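PDB 3DCX: bacterial Pleckstrin homology domain-containing protein from Shewanella loihica PV-4, which is of unknown function but adopts the pleckstrin-homology fold and belongs to the bacterial PH domain family. Local coordinates for residues V7-L12 with A27-V32; D22-A27 with V38-R43. All coordinates share one frame; numbering follows the deposited sequence.

Contact 1: V7-L12 with A27-V32; sequences VNLDEL and ALAYRV
V7 and A29 face each other with CA atoms 5.4 Å apart, and V7 N bonds to A29 O at 2.9 Å. Next to this bond a water takes the place of a second direct one: it accepts from A29 N and lies 3.0 Å from V7 O, to which it probably donates, consistent with the chain beyond strand 5-6 parting from strand 26-32 as it turns into helix 9-16. The side chains then gather round A29, whose CB points at the incoming segment. L9 lays its two methyls along the strand, CD1 3.4 Å from A27 O and CD2 against A29 CB at 3.8 Å. From the other leucine, L12 CD2 reaches the same A29 CB at 3.4 Å, tighter than usual van der Waals contact. V7 CG1 stands anti to its own N (chi1 178°), which leaves CG2 beside that nitrogen and 3.8 Å from R31 CB; the two side chains cross at about a right angle. The turn into the helix is held by N8 as N-cap: its OD1 accepts from E11 N at 2.8 Å, with the donor in the carbonyl plane. Around this contact, the A29 methyl and L12 both also pack on V38 of strand 35-40, which places the start of helix 9-16 across the two neighbouring strands. L28 and Y30, directed away from segment 7-12, meet T111 and I108 of helix 105-116, so strand 26-32 lies between the two helices.

Contact 2: D22-A27 with V38-R43; sequences DNEQLA and VFTNKR
E24 and R43 meet side-on, their carboxylate and guanidinium planes only 8° apart, so the salt bridge is a nearly flat two-bond pairing. R43 NE gives its hydrogen to E24 OE2 at 2.9 Å and R43 NH2 gives one to E24 OE1 at 2.8 Å, each received on a syn lone pair. T40 OG1 donates to the anti lone pair of E24 OE2 at 2.6 Å. OE1 also accepts from G21 N, and together these bonds probably fix the rotation of the carboxylate. The E24 chain can reach R43 and T40 because CG stands anti to the backbone N (chi1 -169°) and the chain runs extended beyond it. T40 OG1 also accepts from the backbone N atoms of K42 and R43, an ST turn and ST motif that hold the hydroxyl in place for E24. N41 brings its amide oxygen to the Q25 backbone: OD1 accepts from Q25 N at 2.9 Å with the donor 54° out of the carbonyl plane, while N41 N donates to Q25 O. Beyond the antiparallel non-hydrogen-bonded pair L26-T40, A27 N bonds to F39 O at 2.8 Å. L26 CD2 touches both T40 CG2 (3.7 Å) and V38 CG1. The contact closes the open end of the antiparallel hairpin of strands 26-32 and 35-40, where loops begin at E24-Q25 and N41-K42. Were E24 an alanine, the R43 guanidinium would probably lose its carboxylate mate, though not S61 or the I19 carbonyl, and the T40 hydroxyl its acceptor. L117 of a second subunit packs on E24 and R43. The guanidinium probably balances the carboxylate's charge, and T40 and G21 N, by donating to it, would help a buried charge to be tolerated.

Both contacts use strand 26-32 and share A27, and their centres lie 11 Å apart. Each is partly buried, but they differ in chemistry: contact 1 is mainly apolar, a loop and helix start packed chiefly round A29, whereas contact 2 is dominated by charged and polar groups where the hairpin of strands 26-32 and 35-40 runs out into loops. The second subunit reaches contact 2 and leaves both segments of contact 1 untouched. They join through L12, packed on L26 and V38, and through a probable hydrogen bond from F39 N to L28 O. At that point A27 and L28 both face F39 in a classic beta bulge.

Contact 1: V7-L12 with A27-V32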
loop_
_atom_site.group_PDB
_atom_site.type_symbol
_atom_site.label_atom_id
_atom_site.label_comp_id
_atom_site.label_asym_id
_atom_site.label_seq_id
_atom_site.Cartn_x
_atom_site.Cartn_y
_atom_site.Cartn_z
ATOM N N VAL A 7 -2.489 -24.127 22.598
ATOM C CA VAL A 7 -1.228 -24.834 22.360
ATOM C C VAL A 7 -0.137 -24.313 23.287
ATOM O O VAL A 7 -0.017 -23.112 23.508
ATOM C CB VAL A 7 -0.770 -24.687 20.899
ATOM C CG1 VAL A 7 0.566 -25.380 20.680
ATOM C CG2 VAL A 7 -1.824 -25.253 19.951
ATOM N N ASN A 8 0.651 -25.222 23.845
ATOM C CA ASN A 8 1.745 -24.842 24.704
ATOM C C ASN A 8 2.781 -24.025 23.943
ATOM O O ASN A 8 3.372 -24.529 22.987
ATOM C CB ASN A 8 2.417 -26.083 25.279
ATOM C CG ASN A 8 3.570 -25.741 26.193
ATOM O OD1 ASN A 8 4.641 -25.410 25.734
ATOM N ND2 ASN A 8 3.343 -25.825 27.499
ATOM N N LEU A 9 3.019 -22.799 24.395
ATOM C CA LEU A 9 3.857 -21.853 23.671
ATOM C C LEU A 9 5.347 -22.115 23.846
ATOM O O LEU A 9 6.126 -21.672 23.031
ATOM C CB LEU A 9 3.543 -20.418 24.101
ATOM C CG LEU A 9 2.157 -19.845 23.790
ATOM C CD1 LEU A 9 2.115 -18.361 24.176
ATOM C CD2 LEU A 9 1.775 -20.057 22.318
ATOM N N ASP A 10 5.746 -22.831 24.891
ATOM C CA ASP A 10 7.146 -23.190 25.068
ATOM C C ASP A 10 7.579 -24.227 24.044
ATOM O O ASP A 10 8.608 -24.074 23.410
ATOM C CB ASP A 10 7.402 -23.720 26.476
ATOM C CG ASP A 10 7.112 -22.698 27.538
ATOM O OD1 ASP A 10 7.693 -21.596 27.471
ATOM O OD2 ASP A 10 6.291 -22.997 28.429
ATOM N N GLU A 11 6.779 -25.271 23.879
ATOM C CA GLU A 11 7.064 -26.279 22.876
ATOM C C GLU A 11 6.931 -25.695 21.488
ATOM O O GLU A 11 7.785 -25.959 20.638
ATOM C CB GLU A 11 6.133 -27.483 23.038
ATOM C CG GLU A 11 6.382 -28.277 24.336
ATOM C CD GLU A 11 5.262 -29.273 24.683
ATOM O OE1 GLU A 11 4.285 -29.399 23.920
ATOM O OE2 GLU A 11 5.359 -29.943 25.739
ATOM N N LEU A 12 5.900 -24.872 21.260
ATOM C CA LEU A 12 5.652 -24.302 19.908
ATOM C C LEU A 12 6.812 -23.434 19.480
ATOM O O LEU A 12 7.253 -23.486 18.329
ATOM C CB LEU A 12 4.336 -23.508 19.854
ATOM C CG LEU A 12 3.827 -23.038 18.493
ATOM C CD1 LEU A 12 3.801 -24.197 17.482
ATOM C CD2 LEU A 12 2.456 -22.357 18.601
ATOM N N ALA A 27 2.633 -15.104 21.274
ATOM C CA ALA A 27 1.702 -14.524 22.256
ATOM C C ALA A 27 0.591 -15.507 22.608
ATOM O O ALA A 27 0.148 -15.600 23.759
ATOM C CB ALA A 27 1.098 -13.162 21.743
ATOM N N LEU A 28 0.138 -16.240 21.606
ATOM C CA LEU A 28 -1.065 -17.025 21.738
ATOM C C LEU A 28 -1.167 -17.993 20.574
ATOM O O LEU A 28 -0.865 -17.635 19.433
ATOM C CB LEU A 28 -2.247 -16.069 21.723
ATOM C CG LEU A 28 -3.637 -16.507 22.135
ATOM C CD1 LEU A 28 -3.659 -17.200 23.525
ATOM C CD2 LEU A 28 -4.489 -15.248 22.112
ATOM N N ALA A 29 -1.623 -19.212 20.845
ATOM C CA ALA A 29 -1.838 -20.144 19.782
ATOM C C ALA A 29 -2.952 -21.133 20.041
ATOM O O ALA A 29 -3.079 -21.670 21.130
ATOM C CB ALA A 29 -0.539 -20.882 19.440
ATOM N N TYR A 30 -3.734 -21.384 18.988
ATOM C CA TYR A 30 -4.842 -22.319 19.065
ATOM C C TYR A 30 -4.715 -23.399 17.987
ATOM O O TYR A 30 -4.298 -23.145 16.859
ATOM C CB TYR A 30 -6.177 -21.588 18.924
ATOM C CG TYR A 30 -6.459 -20.616 20.040
ATOM C CD1 TYR A 30 -6.879 -21.070 21.290
ATOM C CD2 TYR A 30 -6.293 -19.243 19.864
ATOM C CE1 TYR A 30 -7.128 -20.175 22.344
ATOM C CE2 TYR A 30 -6.561 -18.336 20.921
ATOM C CZ TYR A 30 -6.964 -18.814 22.145
ATOM O OH TYR A 30 -7.216 -17.947 23.197
ATOM N N ARG A 31 -5.104 -24.611 18.350
ATOM C CA ARG A 31 -5.258 -25.681 17.389
ATOM C C ARG A 31 -6.735 -26.022 17.132
ATOM O O ARG A 31 -7.574 -26.055 18.033
ATOM C CB ARG A 31 -4.508 -26.916 17.867
ATOM C CG ARG A 31 -4.291 -27.950 16.766
ATOM C CD ARG A 31 -4.092 -29.333 17.334
ATOM N NE ARG A 31 -2.708 -29.624 17.667
ATOM C CZ ARG A 31 -2.158 -29.439 18.860
ATOM N NH1 ARG A 31 -2.865 -28.937 19.872
ATOM N NH2 ARG A 31 -0.883 -29.757 19.033
ATOM N N VAL A 32 -7.057 -26.263 15.879
ATOM C CA VAL A 32 -8.356 -26.822 15.533
ATOM C C VAL A 32 -8.048 -28.074 14.716
ATOM O O VAL A 32 -7.640 -27.982 13.559
ATOM C CB VAL A 32 -9.274 -25.813 14.775
ATOM C CG1 VAL A 32 -10.584 -26.496 14.350
ATOM C CG2 VAL A 32 -9.583 -24.626 15.662
HETATM O O HOH W 1 -1.348 -20.408 23.646
#

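Contact 2: D22-A27 with V38-R43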
loop_
_atom_site.group_PDB
_atom_site.type_symbol
_atom_site.label_atom_id
_atom_site.label_comp_id
_atom_site.label_asym_id
_atom_site.label_seq_id
_atom_site.Cartn_x
_atom_site.Cartn_y
_atom_site.Cartn_z
ATOM N N ASP A 22 14.426 -13.235 14.624
ATOM C CA ASP A 22 15.335 -13.169 15.772
ATOM C C ASP A 22 14.671 -12.544 17.010
ATOM O O ASP A 22 14.861 -13.026 18.113
ATOM C CB ASP A 22 16.601 -12.350 15.455
ATOM C CG ASP A 22 17.500 -12.988 14.392
ATOM O OD1 ASP A 22 17.351 -14.181 14.066
ATOM O OD2 ASP A 22 18.364 -12.250 13.859
ATOM N N ASN A 23 13.916 -11.467 16.825
ATOM C CA ASN A 23 13.219 -10.789 17.929
ATOM C C ASN A 23 11.694 -11.070 17.995
ATOM O O ASN A 23 10.908 -10.263 18.515
ATOM C CB ASN A 23 13.459 -9.280 17.809
ATOM C CG ASN A 23 14.958 -8.920 17.713
ATOM O OD1 ASN A 23 15.815 -9.545 18.361
ATOM N ND2 ASN A 23 15.270 -7.912 16.895
ATOM N N GLU A 24 11.278 -12.221 17.472
ATOM C CA GLU A 24 9.880 -12.579 17.468
ATOM C C GLU A 24 9.540 -13.435 18.676
ATOM O O GLU A 24 10.309 -14.313 19.077
ATOM C CB GLU A 24 9.534 -13.345 16.194
ATOM C CG GLU A 24 8.029 -13.524 15.990
ATOM C CD GLU A 24 7.700 -14.028 14.613
ATOM O OE1 GLU A 24 8.591 -14.655 13.967
ATOM O OE2 GLU A 24 6.545 -13.819 14.177
ATOM N N GLN A 25 8.365 -13.178 19.235
ATOM C CA GLN A 25 7.850 -13.934 20.369
ATOM C C GLN A 25 6.430 -14.380 20.108
ATOM O O GLN A 25 5.651 -13.691 19.454
ATOM C CB GLN A 25 7.892 -13.087 21.626
ATOM C CG GLN A 25 9.291 -12.815 22.104
ATOM C CD GLN A 25 9.285 -12.097 23.420
ATOM O OE1 GLN A 25 9.549 -10.896 23.471
ATOM N NE2 GLN A 25 8.933 -12.814 24.497
ATOM N N LEU A 26 6.093 -15.543 20.655
ATOM C CA LEU A 26 4.741 -16.072 20.555
ATOM C C LEU A 26 3.852 -15.480 21.634
ATOM O O LEU A 26 4.276 -15.325 22.775
ATOM C CB LEU A 26 4.769 -17.594 20.662
ATOM C CG LEU A 26 5.581 -18.314 19.583
ATOM C CD1 LEU A 26 5.368 -19.774 19.799
ATOM C CD2 LEU A 26 5.190 -17.938 18.176
ATOM N N ALA A 27 2.633 -15.104 21.274
ATOM C CA ALA A 27 1.702 -14.524 22.256
ATOM C C ALA A 27 0.591 -15.507 22.608
ATOM O O ALA A 27 0.148 -15.600 23.759
ATOM C CB ALA A 27 1.098 -13.162 21.743
ATOM N N VAL A 38 -1.626 -19.041 14.961
ATOM C CA VAL A 38 -0.592 -18.608 15.895
ATOM C C VAL A 38 -0.496 -17.090 15.873
ATOM O O VAL A 38 -0.437 -16.494 14.799
ATOM C CB VAL A 38 0.743 -19.267 15.556
ATOM C CG1 VAL A 38 1.861 -18.816 16.533
ATOM C CG2 VAL A 38 0.563 -20.776 15.578
ATOM N N PHE A 39 -0.567 -16.484 17.048
ATOM C CA PHE A 39 -0.331 -15.045 17.194
ATOM C C PHE A 39 1.056 -14.837 17.718
ATOM O O PHE A 39 1.368 -15.259 18.832
ATOM C CB PHE A 39 -1.297 -14.399 18.184
ATOM C CG PHE A 39 -2.719 -14.482 17.785
ATOM C CD1 PHE A 39 -3.435 -15.675 17.946
ATOM C CD2 PHE A 39 -3.370 -13.366 17.276
ATOM C CE1 PHE A 39 -4.775 -15.752 17.574
ATOM C CE2 PHE A 39 -4.713 -13.428 16.901
ATOM C CZ PHE A 39 -5.413 -14.610 17.051
ATOM N N THR A 40 1.899 -14.188 16.927
ATOM C CA THR A 40 3.180 -13.734 17.429
ATOM C C THR A 40 3.092 -12.231 17.746
ATOM O O THR A 40 2.024 -11.625 17.654
ATOM C CB THR A 40 4.302 -14.065 16.463
ATOM O OG1 THR A 40 4.489 -12.983 15.521
ATOM C CG2 THR A 40 4.029 -15.410 15.772
ATOM N N ASN A 41 4.193 -11.627 18.163
ATOM C CA ASN A 41 4.198 -10.167 18.290
ATOM C C ASN A 41 4.372 -9.400 16.951
ATOM O O ASN A 41 4.349 -8.179 16.943
ATOM C CB ASN A 41 5.210 -9.691 19.338
ATOM C CG ASN A 41 6.617 -10.035 19.004
ATOM O OD1 ASN A 41 6.904 -10.898 18.172
ATOM N ND2 ASN A 41 7.530 -9.363 19.671
ATOM N N LYS A 42 4.542 -10.120 15.846
ATOM C CA LYS A 42 4.799 -9.543 14.514
ATOM C C LYS A 42 3.793 -9.958 13.434
ATOM O O LYS A 42 3.642 -9.279 12.420
ATOM C CB LYS A 42 6.161 -9.995 14.034
ATOM C CG LYS A 42 7.306 -9.726 14.965
ATOM C CD LYS A 42 7.754 -8.313 14.907
ATOM C CE LYS A 42 9.083 -8.149 15.619
ATOM N NZ LYS A 42 9.123 -6.836 16.270
ATOM N N ARG A 43 3.157 -11.102 13.617
ATOM C CA ARG A 43 2.295 -11.658 12.572
ATOM C C ARG A 43 1.371 -12.718 13.115
ATOM O O ARG A 43 1.576 -13.249 14.195
ATOM C CB ARG A 43 3.157 -12.305 11.462
ATOM C CG ARG A 43 4.103 -13.375 12.002
ATOM C CD ARG A 43 4.795 -14.248 10.939
ATOM N NE ARG A 43 6.056 -14.752 11.511
ATOM C CZ ARG A 43 6.965 -15.474 10.867
ATOM N NH1 ARG A 43 6.782 -15.870 9.606
ATOM N NH2 ARG A 43 8.083 -15.820 11.497
#